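PDB 3K17: Lin0012 protein from Listeria innocua, which probably phosphorylates phosphomevalonate with ATP in the mevalonate route to isopentenyl diphosphate, as a member of the GHMP kinase family. Local coordinates for residues G171-T176 / L203-L208; K14-G19 / A30-V35; K90-E95 / K134-I139; E80-A85 / V125-A130. One frame throughout, in Å; residues are numbered along the deposited sequence.

Overall arrangement
Along the chain interaction 2 closes first, interactions 4 and 3 follow with alternating segments, and interaction 1 comes last. Interactions 1 and 2 lie in one mixed sheet, centres about 10 Å apart: strand 29-35 pairs with strand 7-18 on one edge and with strand 172-176 on the other, and strand 204-208 is added beyond. Interactions 3 and 4 share helices 76-91 and 119-135, centres about 12 Å apart, interaction 4 within the helices and interaction 3 at their C-terminal ends. The nearest atoms of interactions 2 and 4 are about 9 Å apart. Together the contacts sample the sheet and helix layers of the GHMP kinase fold.

Interaction 1. Residues G171-T176 / L203-L208; sequences GWIAYT and LQIETL
Ala174 and Glu206 form the central hydrogen-bonded pair of two antiparallel strands: Ala174 N donates to Glu206 O (2.8 Å), and Glu206 N returns a nearly straight bond to Ala174 O (2.9 Å, 174° at the hydrogen). Packing is close beside this pair. The branch CD1 of Leu208 lies 3.9 Å from Ala174 CB and also meets Ile31 of the next strand. On the face of Ile173, Tyr175 and Ile205, the edge of the Tyr175 ring takes Ile205 CG1 4.0 Å from CD1, while Leu203 CD1 comes within 3.8 Å of CE1. The ring's OH bonds to Ser160 O. Helices 141-156 and 162-169 cover this side. Toward solvent the contact thins: Gln204 and Thr176 exchange two backbone bonds, but of the Gln204 side chain CB does the touching, and Thr207 contributes little. Glu206 reaches out to His263. At the Trp172 end water 1 links Trp172 N (2.9 Å) to Leu208 O (2.7 Å), beside a direct bond from Leu208 N to Trp172 O. Since strand 172-176 also bonds to strand 29-35, the arrangement is an antiparallel extension of the mixed sheet in this GHMP kinase.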
loop_
_atom_site.group_PDB
_atom_site.type_symbol
_atom_site.label_atom_id
_atom_site.label_comp_id
_atom_site.label_asym_id
_atom_site.label_seq_id
_atom_site.Cartn_x
_atom_site.Cartn_y
_atom_site.Cartn_z
ATOM N N GLY A 171 44.158 -1.291 -18.905
ATOM C CA GLY A 171 44.775 -1.986 -20.023
ATOM C C GLY A 171 43.858 -2.934 -20.771
ATOM O O GLY A 171 42.642 -2.729 -20.836
ATOM N N TRP A 172 44.459 -3.974 -21.347
ATOM C CA TRP A 172 43.744 -4.991 -22.099
ATOM C C TRP A 172 43.730 -6.277 -21.286
ATOM O O TRP A 172 44.760 -6.667 -20.725
ATOM C CB TRP A 172 44.445 -5.261 -23.440
ATOM C CG TRP A 172 44.393 -4.122 -24.422
ATOM C CD1 TRP A 172 45.036 -2.920 -24.326
ATOM C CD2 TRP A 172 43.607 -4.062 -25.618
ATOM N NE1 TRP A 172 44.694 -2.114 -25.385
ATOM C CE2 TRP A 172 43.817 -2.790 -26.193
ATOM C CE3 TRP A 172 42.740 -4.961 -26.258
ATOM C CZ2 TRP A 172 43.188 -2.390 -27.378
ATOM C CZ3 TRP A 172 42.114 -4.564 -27.439
ATOM C CH2 TRP A 172 42.343 -3.287 -27.985
ATOM N N ILE A 173 42.581 -6.946 -21.231
ATOM C CA ILE A 173 42.488 -8.188 -20.473
ATOM C C ILE A 173 41.647 -9.276 -21.122
ATOM O O ILE A 173 40.784 -9.019 -21.969
ATOM C CB ILE A 173 41.869 -7.974 -19.066
ATOM C CG1 ILE A 173 40.431 -7.462 -19.209
ATOM C CG2 ILE A 173 42.712 -7.001 -18.254
ATOM C CD1 ILE A 173 39.607 -7.512 -17.918
ATOM N N ALA A 174 41.922 -10.503 -20.695
ATOM C CA ALA A 174 41.167 -11.663 -21.105
ATOM C C ALA A 174 40.451 -11.955 -19.789
ATOM O O ALA A 174 41.091 -12.270 -18.780
ATOM C CB ALA A 174 42.088 -12.807 -21.476
ATOM N N TYR A 175 39.130 -11.816 -19.784
ATOM C CA TYR A 175 38.354 -12.052 -18.570
ATOM C C TYR A 175 37.573 -13.353 -18.641
ATOM O O TYR A 175 36.824 -13.584 -19.593
ATOM C CB TYR A 175 37.365 -10.904 -18.348
ATOM C CG TYR A 175 36.435 -11.144 -17.181
ATOM C CD1 TYR A 175 36.894 -11.040 -15.872
ATOM C CD2 TYR A 175 35.102 -11.514 -17.385
ATOM C CE1 TYR A 175 36.054 -11.299 -14.788
ATOM C CE2 TYR A 175 34.254 -11.777 -16.304
ATOM C CZ TYR A 175 34.737 -11.666 -15.008
ATOM O OH TYR A 175 33.910 -11.921 -13.935
ATOM N N THR A 176 37.740 -14.202 -17.634
ATOM C CA THR A 176 37.018 -15.462 -17.588
ATOM C C THR A 176 36.075 -15.452 -16.392
ATOM O O THR A 176 36.500 -15.472 -15.233
ATOM C CB THR A 176 37.977 -16.659 -17.488
ATOM O OG1 THR A 176 38.851 -16.653 -18.620
ATOM C CG2 THR A 176 37.192 -17.966 -17.459
ATOM N N LEU A 203 37.212 -18.159 -12.117
ATOM C CA LEU A 203 37.621 -16.778 -12.294
ATOM C C LEU A 203 39.071 -16.621 -12.735
ATOM O O LEU A 203 39.975 -17.210 -12.154
ATOM C CB LEU A 203 37.423 -15.999 -10.994
ATOM C CG LEU A 203 37.881 -14.542 -11.045
ATOM C CD1 LEU A 203 36.971 -13.762 -11.986
ATOM C CD2 LEU A 203 37.856 -13.937 -9.638
ATOM N N GLN A 204 39.284 -15.823 -13.772
ATOM C CA GLN A 204 40.633 -15.546 -14.235
ATOM C C GLN A 204 40.659 -14.208 -14.942
ATOM O O GLN A 204 39.824 -13.925 -15.799
ATOM C CB GLN A 204 41.156 -16.630 -15.182
ATOM C CG GLN A 204 42.668 -16.522 -15.383
ATOM C CD GLN A 204 43.224 -17.498 -16.409
ATOM O OE1 GLN A 204 42.986 -18.704 -16.331
ATOM N NE2 GLN A 204 43.978 -16.977 -17.369
ATOM N N ILE A 205 41.621 -13.380 -14.570
ATOM C CA ILE A 205 41.772 -12.073 -15.172
ATOM C C ILE A 205 43.211 -11.968 -15.652
ATOM O O ILE A 205 44.129 -11.784 -14.860
ATOM C CB ILE A 205 41.459 -10.961 -14.151
ATOM C CG1 ILE A 205 40.086 -11.228 -13.512
ATOM C CG2 ILE A 205 41.475 -9.608 -14.832
ATOM C CD1 ILE A 205 39.683 -10.210 -12.455
ATOM N N GLU A 206 43.396 -12.088 -16.960
ATOM C CA GLU A 206 44.722 -12.038 -17.551
ATOM C C GLU A 206 45.041 -10.734 -18.262
ATOM O O GLU A 206 44.304 -10.304 -19.150
ATOM C CB GLU A 206 44.888 -13.183 -18.554
ATOM C CG GLU A 206 46.281 -13.249 -19.160
ATOM C CD GLU A 206 46.379 -14.238 -20.304
ATOM O OE1 GLU A 206 45.455 -15.060 -20.463
ATOM O OE2 GLU A 206 47.387 -14.192 -21.039
ATOM N N THR A 207 46.153 -10.115 -17.880
ATOM C CA THR A 207 46.587 -8.884 -18.515
ATOM C C THR A 207 47.155 -9.260 -19.883
ATOM O O THR A 207 47.945 -10.198 -19.992
ATOM C CB THR A 207 47.672 -8.185 -17.676
ATOM O OG1 THR A 207 47.083 -7.655 -16.479
ATOM C CG2 THR A 207 48.311 -7.053 -18.465
ATOM N N LEU A 208 46.739 -8.535 -20.918
ATOM C CA LEU A 208 47.187 -8.789 -22.281
ATOM C C LEU A 208 47.999 -7.637 -22.857
ATOM O O LEU A 208 48.022 -6.534 -22.308
ATOM C CB LEU A 208 45.991 -9.035 -23.200
ATOM C CG LEU A 208 45.110 -10.250 -22.925
ATOM C CD1 LEU A 208 43.879 -10.197 -23.833
ATOM C CD2 LEU A 208 45.903 -11.521 -23.164
HETATM O O HOH W 1 47.274 -4.301 -20.996
HETATM O O HOH W 2 45.648 -4.949 -17.847
#

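Interaction 2. Residues K14-G19 / A30-V35; sequences KLYVAG and AILTAV
Tyr16 and Leu32 face each other in a non-hydrogen-bonded antiparallel pair, and backbone bonds grip the strands on both sides of it. Leu15 and Thr33 exchange two: Leu15 N to Thr33 O is bent (141° at the hydrogen), Thr33 N to Leu15 O straighter. Farther along, Val17 N donates to Ile31 O at 2.8 Å and Ala18 N adds a weak second bond to the same oxygen at 3.5 Å, while Ile31 N gives one to Ala18 O at 3.0 Å. Two residues opposite one make this a classic beta bulge, shifting the register by one between Tyr16 and Ala18.

Among side chains, the distinctive contact is a CH-pi one. Leu32 CD2 sits over the centre of the Tyr16 ring, 3.5 Å from its centroid and only 4° off the normal, and Ala30 CB lies at the ring's edge, 3.8 Å from CE1. Lys14 CD touches Leu32 CD2 from beside it.

Aliphatic contacts line the opposite face. Leu15 CD1 packs 3.5 Å from Val35 CG1, the two chains crossing at about a right angle; at the bulge Val17 CB rests 3.9 Å from Ile31 CG2. Thr33 OG1 bonds to O of the next residue, Ala34, while its CG2 faces Val17.

Helix 162-169 covers Lys14 and Leu32, and helix 241-264 covers Ala18 and Ile31. The carbonyls of Tyr16, just before the bulge, and Val17, in it, bond to Ser314 and Lys312. The chemistry is thus that of a buried hairpin: mostly apolar carbon packs on both faces, and at the bulge peptide oxygens meet polar partners elsewhere in the fold.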
loop_
_atom_site.group_PDB
_atom_site.type_symbol
_atom_site.label_atom_id
_atom_site.label_comp_id
_atom_site.label_asym_id
_atom_site.label_seq_id
_atom_site.Cartn_x
_atom_site.Cartn_y
_atom_site.Cartn_z
ATOM N N LYS A 14 35.162 1.101 -20.090
ATOM C CA LYS A 14 35.499 -0.179 -20.705
ATOM C C LYS A 14 34.788 -0.418 -22.023
ATOM O O LYS A 14 33.749 0.171 -22.304
ATOM C CB LYS A 14 35.135 -1.322 -19.752
ATOM C CG LYS A 14 33.609 -1.493 -19.560
ATOM C CD LYS A 14 32.997 -2.506 -20.545
ATOM C CE LYS A 14 31.500 -2.268 -20.772
ATOM N NZ LYS A 14 31.270 -1.093 -21.684
ATOM N N LEU A 15 35.359 -1.317 -22.812
ATOM C CA LEU A 15 34.799 -1.701 -24.094
ATOM C C LEU A 15 35.058 -3.176 -24.329
ATOM O O LEU A 15 36.209 -3.617 -24.303
ATOM C CB LEU A 15 35.443 -0.897 -25.231
ATOM C CG LEU A 15 34.899 0.513 -25.477
ATOM C CD1 LEU A 15 35.726 1.210 -26.543
ATOM C CD2 LEU A 15 33.428 0.414 -25.907
ATOM N N TYR A 16 33.993 -3.944 -24.532
ATOM C CA TYR A 16 34.149 -5.355 -24.838
ATOM C C TYR A 16 34.735 -5.386 -26.239
ATOM O O TYR A 16 34.368 -4.568 -27.090
ATOM C CB TYR A 16 32.794 -6.062 -24.838
ATOM C CG TYR A 16 32.400 -6.609 -23.487
ATOM C CD1 TYR A 16 32.885 -7.842 -23.051
ATOM C CD2 TYR A 16 31.582 -5.878 -22.628
ATOM C CE1 TYR A 16 32.571 -8.337 -21.798
ATOM C CE2 TYR A 16 31.260 -6.364 -21.361
ATOM C CZ TYR A 16 31.761 -7.594 -20.955
ATOM O OH TYR A 16 31.464 -8.083 -19.706
ATOM N N VAL A 17 35.648 -6.319 -26.481
ATOM C CA VAL A 17 36.272 -6.433 -27.794
ATOM C C VAL A 17 35.798 -7.709 -28.485
ATOM O O VAL A 17 35.627 -7.730 -29.696
ATOM C CB VAL A 17 37.810 -6.452 -27.683
ATOM C CG1 VAL A 17 38.431 -6.663 -29.064
ATOM C CG2 VAL A 17 38.303 -5.143 -27.081
ATOM N N ALA A 18 35.564 -8.756 -27.695
ATOM C CA ALA A 18 35.106 -10.039 -28.211
ATOM C C ALA A 18 34.556 -10.910 -27.082
ATOM O O ALA A 18 34.939 -10.752 -25.929
ATOM C CB ALA A 18 36.269 -10.763 -28.897
ATOM N N GLY A 19 33.655 -11.823 -27.421
ATOM C CA GLY A 19 33.101 -12.722 -26.423
ATOM C C GLY A 19 31.840 -12.266 -25.713
ATOM O O GLY A 19 31.388 -12.934 -24.779
ATOM N N ALA A 30 36.070 -13.400 -22.293
ATOM C CA ALA A 30 35.906 -12.247 -23.168
ATOM C C ALA A 30 37.166 -11.402 -23.109
ATOM O O ALA A 30 37.927 -11.470 -22.141
ATOM C CB ALA A 30 34.695 -11.405 -22.743
ATOM N N ILE A 31 37.380 -10.614 -24.157
ATOM C CA ILE A 31 38.519 -9.718 -24.233
ATOM C C ILE A 31 37.952 -8.308 -24.028
ATOM O O ILE A 31 36.900 -7.987 -24.567
ATOM C CB ILE A 31 39.180 -9.757 -25.623
ATOM C CG1 ILE A 31 39.676 -11.175 -25.938
ATOM C CG2 ILE A 31 40.327 -8.737 -25.676
ATOM C CD1 ILE A 31 40.728 -11.686 -24.972
ATOM N N LEU A 32 38.632 -7.483 -23.238
ATOM C CA LEU A 32 38.171 -6.112 -23.026
ATOM C C LEU A 32 39.344 -5.173 -22.914
ATOM O O LEU A 32 40.451 -5.581 -22.560
ATOM C CB LEU A 32 37.358 -5.968 -21.732
ATOM C CG LEU A 32 36.054 -6.731 -21.500
ATOM C CD1 LEU A 32 36.313 -7.881 -20.534
ATOM C CD2 LEU A 32 35.008 -5.764 -20.904
ATOM N N THR A 33 39.099 -3.911 -23.232
ATOM C CA THR A 33 40.121 -2.905 -23.079
ATOM C C THR A 33 39.496 -1.741 -22.328
ATOM O O THR A 33 38.314 -1.432 -22.513
ATOM C CB THR A 33 40.670 -2.380 -24.428
ATOM O OG1 THR A 33 41.651 -1.367 -24.163
ATOM C CG2 THR A 33 39.562 -1.756 -25.271
ATOM N N ALA A 34 40.278 -1.120 -21.455
ATOM C CA ALA A 34 39.807 0.045 -20.726
ATOM C C ALA A 34 40.052 1.201 -21.696
ATOM O O ALA A 34 40.891 1.083 -22.598
ATOM C CB ALA A 34 40.611 0.225 -19.446
ATOM N N VAL A 35 39.330 2.306 -21.534
ATOM C CA VAL A 35 39.503 3.440 -22.439
ATOM C C VAL A 35 39.976 4.693 -21.710
ATOM O O VAL A 35 39.838 4.814 -20.492
ATOM C CB VAL A 35 38.185 3.766 -23.207
ATOM C CG1 VAL A 35 37.633 2.506 -23.865
ATOM C CG2 VAL A 35 37.158 4.342 -22.258
#

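Interaction 3. Residues K90-E95 / K134-I139; sequences KSEGIE and KFYPEI
Ile94 meets Phe135 and Tyr136 where two helices of the GHMP kinase N-terminal domain run out. On one side the helix closes in a Schellman motif, with Gly93 at positive phi and its N bonded to Lys90 O (3.0 Å); on the other Tyr136 leaves the helix and opens a type I turn to Ile139.

Ile94 points at the partner segment and divides its branches. With CG1 beside the backbone N (chi1 -58°), CG2 is left anti to N and lies 3.9 Å from Phe135 CB and 3.7 Å from Phe135 O, the two side chains meeting at a slant. Its CD1 reaches instead toward the Tyr136 ring, 4.3 Å from CD1 of that residue. Leu89, in the last turn of helix 76-91, touches Ile94, Phe135 and Tyr136.

Tyr136 holds its ring between two glutamate chains. Glu92 comes across at about a right angle and lays its CG over the rim of one face; Glu138 CG lies over the rim of the opposite face. The Glu92 carboxylate is turned 34° from the ring plane. Its OE1 and Glu138 OE2 stay 6.9 Å apart, so any repulsion between the two charges is probably modest at this partly exposed surface.

The Phe135 ring reaches along the other flank, where Leu96 and Thr97 also touch it, and Glu95 contributes its backbone O rather than its side chain. Lys134 runs over one face of that ring before its NZ forms a salt bridge with Asp45, and its CG stands 3.5 Å above the ring plane, offset toward the rim.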
loop_
_atom_site.group_PDB
_atom_site.type_symbol
_atom_site.label_atom_id
_atom_site.label_comp_id
_atom_site.label_asym_id
_atom_site.label_seq_id
_atom_site.Cartn_x
_atom_site.Cartn_y
_atom_site.Cartn_z
ATOM N N LYS A 90 34.672 -3.381 8.414
ATOM C CA LYS A 90 34.365 -3.727 9.790
ATOM C C LYS A 90 34.821 -5.149 10.104
ATOM O O LYS A 90 35.207 -5.440 11.234
ATOM C CB LYS A 90 32.874 -3.595 10.064
ATOM C CG LYS A 90 32.378 -2.167 10.174
ATOM C CD LYS A 90 30.903 -2.178 10.521
ATOM C CE LYS A 90 30.392 -0.800 10.852
ATOM N NZ LYS A 90 29.016 -0.885 11.416
ATOM N N SER A 91 34.778 -6.035 9.112
ATOM C CA SER A 91 35.205 -7.410 9.336
ATOM C C SER A 91 36.710 -7.442 9.586
ATOM O O SER A 91 37.208 -8.348 10.242
ATOM C CB SER A 91 34.855 -8.306 8.138
ATOM O OG SER A 91 35.648 -8.001 7.004
ATOM N N GLU A 92 37.429 -6.456 9.053
ATOM C CA GLU A 92 38.876 -6.370 9.251
ATOM C C GLU A 92 39.202 -5.542 10.492
ATOM O O GLU A 92 40.366 -5.293 10.787
ATOM C CB GLU A 92 39.553 -5.737 8.032
ATOM C CG GLU A 92 39.647 -6.643 6.819
ATOM C CD GLU A 92 40.484 -7.888 7.081
ATOM O OE1 GLU A 92 41.571 -7.757 7.685
ATOM O OE2 GLU A 92 40.061 -8.991 6.675
ATOM N N GLY A 93 38.170 -5.111 11.213
ATOM C CA GLY A 93 38.383 -4.319 12.411
ATOM C C GLY A 93 38.820 -2.894 12.118
ATOM O O GLY A 93 39.459 -2.246 12.950
ATOM N N ILE A 94 38.481 -2.401 10.930
ATOM C CA ILE A 94 38.839 -1.042 10.533
ATOM C C ILE A 94 37.737 -0.065 10.927
ATOM O O ILE A 94 36.556 -0.327 10.691
ATOM C CB ILE A 94 39.042 -0.941 9.004
ATOM C CG1 ILE A 94 40.133 -1.916 8.558
ATOM C CG2 ILE A 94 39.381 0.492 8.620
ATOM C CD1 ILE A 94 41.450 -1.707 9.255
ATOM N N GLU A 95 38.124 1.065 11.515
ATOM C CA GLU A 95 37.147 2.063 11.925
ATOM C C GLU A 95 36.875 3.073 10.824
ATOM O O GLU A 95 37.785 3.739 10.328
ATOM C CB GLU A 95 37.613 2.823 13.169
ATOM C CG GLU A 95 36.637 3.923 13.587
ATOM C CD GLU A 95 37.174 4.812 14.700
ATOM O OE1 GLU A 95 38.239 5.442 14.513
ATOM O OE2 GLU A 95 36.525 4.887 15.764
ATOM N N LYS A 134 41.835 4.602 1.087
ATOM C CA LYS A 134 41.673 5.412 2.286
ATOM C C LYS A 134 41.701 4.649 3.613
ATOM O O LYS A 134 42.266 5.137 4.591
ATOM C CB LYS A 134 40.353 6.191 2.191
ATOM C CG LYS A 134 39.978 6.982 3.433
ATOM C CD LYS A 134 40.933 8.144 3.676
ATOM C CE LYS A 134 40.481 8.977 4.870
ATOM N NZ LYS A 134 41.400 10.119 5.136
ATOM N N PHE A 135 41.109 3.459 3.652
ATOM C CA PHE A 135 41.029 2.702 4.903
ATOM C C PHE A 135 41.777 1.370 5.009
ATOM O O PHE A 135 42.009 0.891 6.114
ATOM C CB PHE A 135 39.557 2.447 5.250
ATOM C CG PHE A 135 38.757 3.700 5.500
ATOM C CD1 PHE A 135 38.897 4.405 6.693
ATOM C CD2 PHE A 135 37.875 4.183 4.532
ATOM C CE1 PHE A 135 38.173 5.575 6.921
ATOM C CE2 PHE A 135 37.142 5.356 4.750
ATOM C CZ PHE A 135 37.291 6.051 5.943
ATOM N N TYR A 136 42.141 0.775 3.881
ATOM C CA TYR A 136 42.813 -0.523 3.890
ATOM C C TYR A 136 43.576 -0.679 2.574
ATOM O O TYR A 136 43.339 -1.615 1.811
ATOM C CB TYR A 136 41.750 -1.619 4.026
ATOM C CG TYR A 136 42.258 -3.013 4.311
ATOM C CD1 TYR A 136 42.924 -3.308 5.499
ATOM C CD2 TYR A 136 42.033 -4.048 3.408
ATOM C CE1 TYR A 136 43.354 -4.611 5.782
ATOM C CE2 TYR A 136 42.453 -5.346 3.678
ATOM C CZ TYR A 136 43.115 -5.622 4.863
ATOM O OH TYR A 136 43.544 -6.904 5.116
ATOM N N PRO A 137 44.525 0.235 2.310
ATOM C CA PRO A 137 45.350 0.259 1.098
ATOM C C PRO A 137 46.153 -0.985 0.729
ATOM O O PRO A 137 46.458 -1.192 -0.448
ATOM C CB PRO A 137 46.240 1.485 1.311
ATOM C CG PRO A 137 46.390 1.536 2.797
ATOM C CD PRO A 137 44.991 1.246 3.279
ATOM N N GLU A 138 46.489 -1.814 1.714
ATOM C CA GLU A 138 47.274 -3.012 1.430
ATOM C C GLU A 138 46.483 -4.105 0.706
ATOM O O GLU A 138 47.074 -4.999 0.099
ATOM C CB GLU A 138 47.858 -3.594 2.723
ATOM C CG GLU A 138 46.814 -4.043 3.734
ATOM C CD GLU A 138 46.673 -3.078 4.903
ATOM O OE1 GLU A 138 46.440 -1.867 4.668
ATOM O OE2 GLU A 138 46.794 -3.540 6.061
ATOM N N ILE A 139 45.156 -4.030 0.764
ATOM C CA ILE A 139 44.305 -5.038 0.132
ATOM C C ILE A 139 44.709 -5.326 -1.312
ATOM O O ILE A 139 45.148 -4.436 -2.032
ATOM C CB ILE A 139 42.812 -4.615 0.172
ATOM C CG1 ILE A 139 41.928 -5.812 -0.181
ATOM C CG2 ILE A 139 42.568 -3.448 -0.786
ATOM C CD1 ILE A 139 40.437 -5.508 -0.165
#

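Interaction 4. Residues E80-A85 / V125-A130; sequences EAINIA and VAVINA
The short helical segments holding Ala81 and Val127 run roughly the same way, their axes 8.9 Å apart at a crossing angle of -31°, and the two residues bring their CA atoms within 6.3 Å. Ala81 points toward the neighbouring helix, and Val127 CG1 approaches its CB to 3.6 Å. That methyl is anti to the backbone N of Val127 (chi1 168°), which directs it between Ala81 and Ile82. Ile82 meets it with CG1 at 3.7 Å, the two side chains crossing at about a right angle.

Both helices belong to the N-terminal domain of the GHMP kinase fold, linked in sequence through strand 99-105. Helix 119-135 turns Val125, Ala126 and Ala130 to the sheet, against strands 7-18 and 37-45; helix 76-91 lies alongside it, with helix 141-156 as a further neighbour.

The next residue after Val127, Ile128, does the reaching. Its side chain bends at both torsions (chi1 -63°, chi2 -58°), carrying CD1 across the interface to 3.6 Å from Ala81 O. The same methyl lies 4.1 Å from Ala85 CB and touches Ile84 CG2, so that one methyl touches three residues. No polar bond crosses between the segments. Ile84, past its contact with Ile128, packs on Leu150 and on Ala188 of the second subunit.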
loop_
_atom_site.group_PDB
_atom_site.type_symbol
_atom_site.label_atom_id
_atom_site.label_comp_id
_atom_site.label_asym_id
_atom_site.label_seq_id
_atom_site.Cartn_x
_atom_site.Cartn_y
_atom_site.Cartn_z
ATOM N N GLU A 80 25.520 0.682 -2.873
ATOM C CA GLU A 80 25.821 -0.722 -2.623
ATOM C C GLU A 80 27.326 -0.931 -2.436
ATOM O O GLU A 80 27.747 -1.697 -1.573
ATOM C CB GLU A 80 25.320 -1.584 -3.783
ATOM C CG GLU A 80 25.526 -3.070 -3.592
ATOM C CD GLU A 80 24.525 -3.689 -2.634
ATOM O OE1 GLU A 80 23.595 -2.980 -2.200
ATOM O OE2 GLU A 80 24.662 -4.891 -2.322
ATOM N N ALA A 81 28.128 -0.258 -3.259
ATOM C CA ALA A 81 29.582 -0.374 -3.163
ATOM C C ALA A 81 30.047 0.151 -1.806
ATOM O O ALA A 81 30.919 -0.428 -1.178
ATOM C CB ALA A 81 30.244 0.398 -4.285
ATOM N N ILE A 82 29.447 1.251 -1.354
ATOM C CA ILE A 82 29.790 1.835 -0.062
ATOM C C ILE A 82 29.393 0.888 1.077
ATOM O O ILE A 82 30.134 0.714 2.050
ATOM C CB ILE A 82 29.070 3.204 0.126
ATOM C CG1 ILE A 82 29.720 4.251 -0.774
ATOM C CG2 ILE A 82 29.112 3.638 1.589
ATOM C CD1 ILE A 82 28.971 5.576 -0.823
ATOM N N ASN A 83 28.224 0.269 0.948
ATOM C CA ASN A 83 27.737 -0.645 1.976
ATOM C C ASN A 83 28.598 -1.906 2.082
ATOM O O ASN A 83 28.966 -2.331 3.179
ATOM C CB ASN A 83 26.271 -1.004 1.695
ATOM C CG ASN A 83 25.324 0.175 1.948
ATOM O OD1 ASN A 83 24.276 0.317 1.296
ATOM N ND2 ASN A 83 25.693 1.022 2.898
ATOM N N ILE A 84 28.931 -2.504 0.947
ATOM C CA ILE A 84 29.750 -3.702 0.979
ATOM C C ILE A 84 31.172 -3.369 1.450
ATOM O O ILE A 84 31.786 -4.152 2.168
ATOM C CB ILE A 84 29.800 -4.385 -0.404
ATOM C CG1 ILE A 84 30.403 -5.782 -0.269
ATOM C CG2 ILE A 84 30.627 -3.546 -1.370
ATOM C CD1 ILE A 84 30.403 -6.571 -1.567
ATOM N N ALA A 85 31.693 -2.207 1.064
ATOM C CA ALA A 85 33.043 -1.829 1.488
ATOM C C ALA A 85 33.045 -1.627 3.006
ATOM O O ALA A 85 33.980 -2.025 3.708
ATOM C CB ALA A 85 33.477 -0.562 0.789
ATOM N N VAL A 125 33.711 0.549 -9.173
ATOM C CA VAL A 125 35.155 0.375 -8.989
ATOM C C VAL A 125 35.801 1.612 -8.360
ATOM O O VAL A 125 36.728 1.487 -7.561
ATOM C CB VAL A 125 35.843 0.038 -10.345
ATOM C CG1 VAL A 125 37.368 0.112 -10.226
ATOM C CG2 VAL A 125 35.435 -1.373 -10.782
ATOM N N ALA A 126 35.306 2.802 -8.700
ATOM C CA ALA A 126 35.849 4.033 -8.142
ATOM C C ALA A 126 35.594 4.084 -6.631
ATOM O O ALA A 126 36.480 4.458 -5.851
ATOM C CB ALA A 126 35.225 5.258 -8.833
ATOM N N VAL A 127 34.386 3.706 -6.219
ATOM C CA VAL A 127 34.051 3.706 -4.804
ATOM C C VAL A 127 34.923 2.696 -4.042
ATOM O O VAL A 127 35.505 3.027 -3.001
ATOM C CB VAL A 127 32.551 3.361 -4.589
ATOM C CG1 VAL A 127 32.272 3.077 -3.105
ATOM C CG2 VAL A 127 31.679 4.531 -5.081
ATOM N N ILE A 128 35.022 1.476 -4.560
ATOM C CA ILE A 128 35.815 0.452 -3.881
ATOM C C ILE A 128 37.273 0.899 -3.768
ATOM O O ILE A 128 37.870 0.818 -2.693
ATOM C CB ILE A 128 35.736 -0.909 -4.618
ATOM C CG1 ILE A 128 34.286 -1.431 -4.603
ATOM C CG2 ILE A 128 36.702 -1.925 -3.968
ATOM C CD1 ILE A 128 33.685 -1.606 -3.217
ATOM N N ASN A 129 37.844 1.375 -4.870
ATOM C CA ASN A 129 39.229 1.828 -4.841
ATOM C C ASN A 129 39.442 2.995 -3.902
ATOM O O ASN A 129 40.431 3.024 -3.166
ATOM C CB ASN A 129 39.719 2.211 -6.231
ATOM C CG ASN A 129 40.376 1.052 -6.940
ATOM O OD1 ASN A 129 40.910 0.155 -6.299
ATOM N ND2 ASN A 129 40.360 1.073 -8.262
ATOM N N ALA A 130 38.524 3.954 -3.922
ATOM C CA ALA A 130 38.642 5.116 -3.049
ATOM C C ALA A 130 38.591 4.753 -1.564
ATOM O O ALA A 130 39.375 5.268 -0.776
ATOM C CB ALA A 130 37.548 6.132 -3.370
#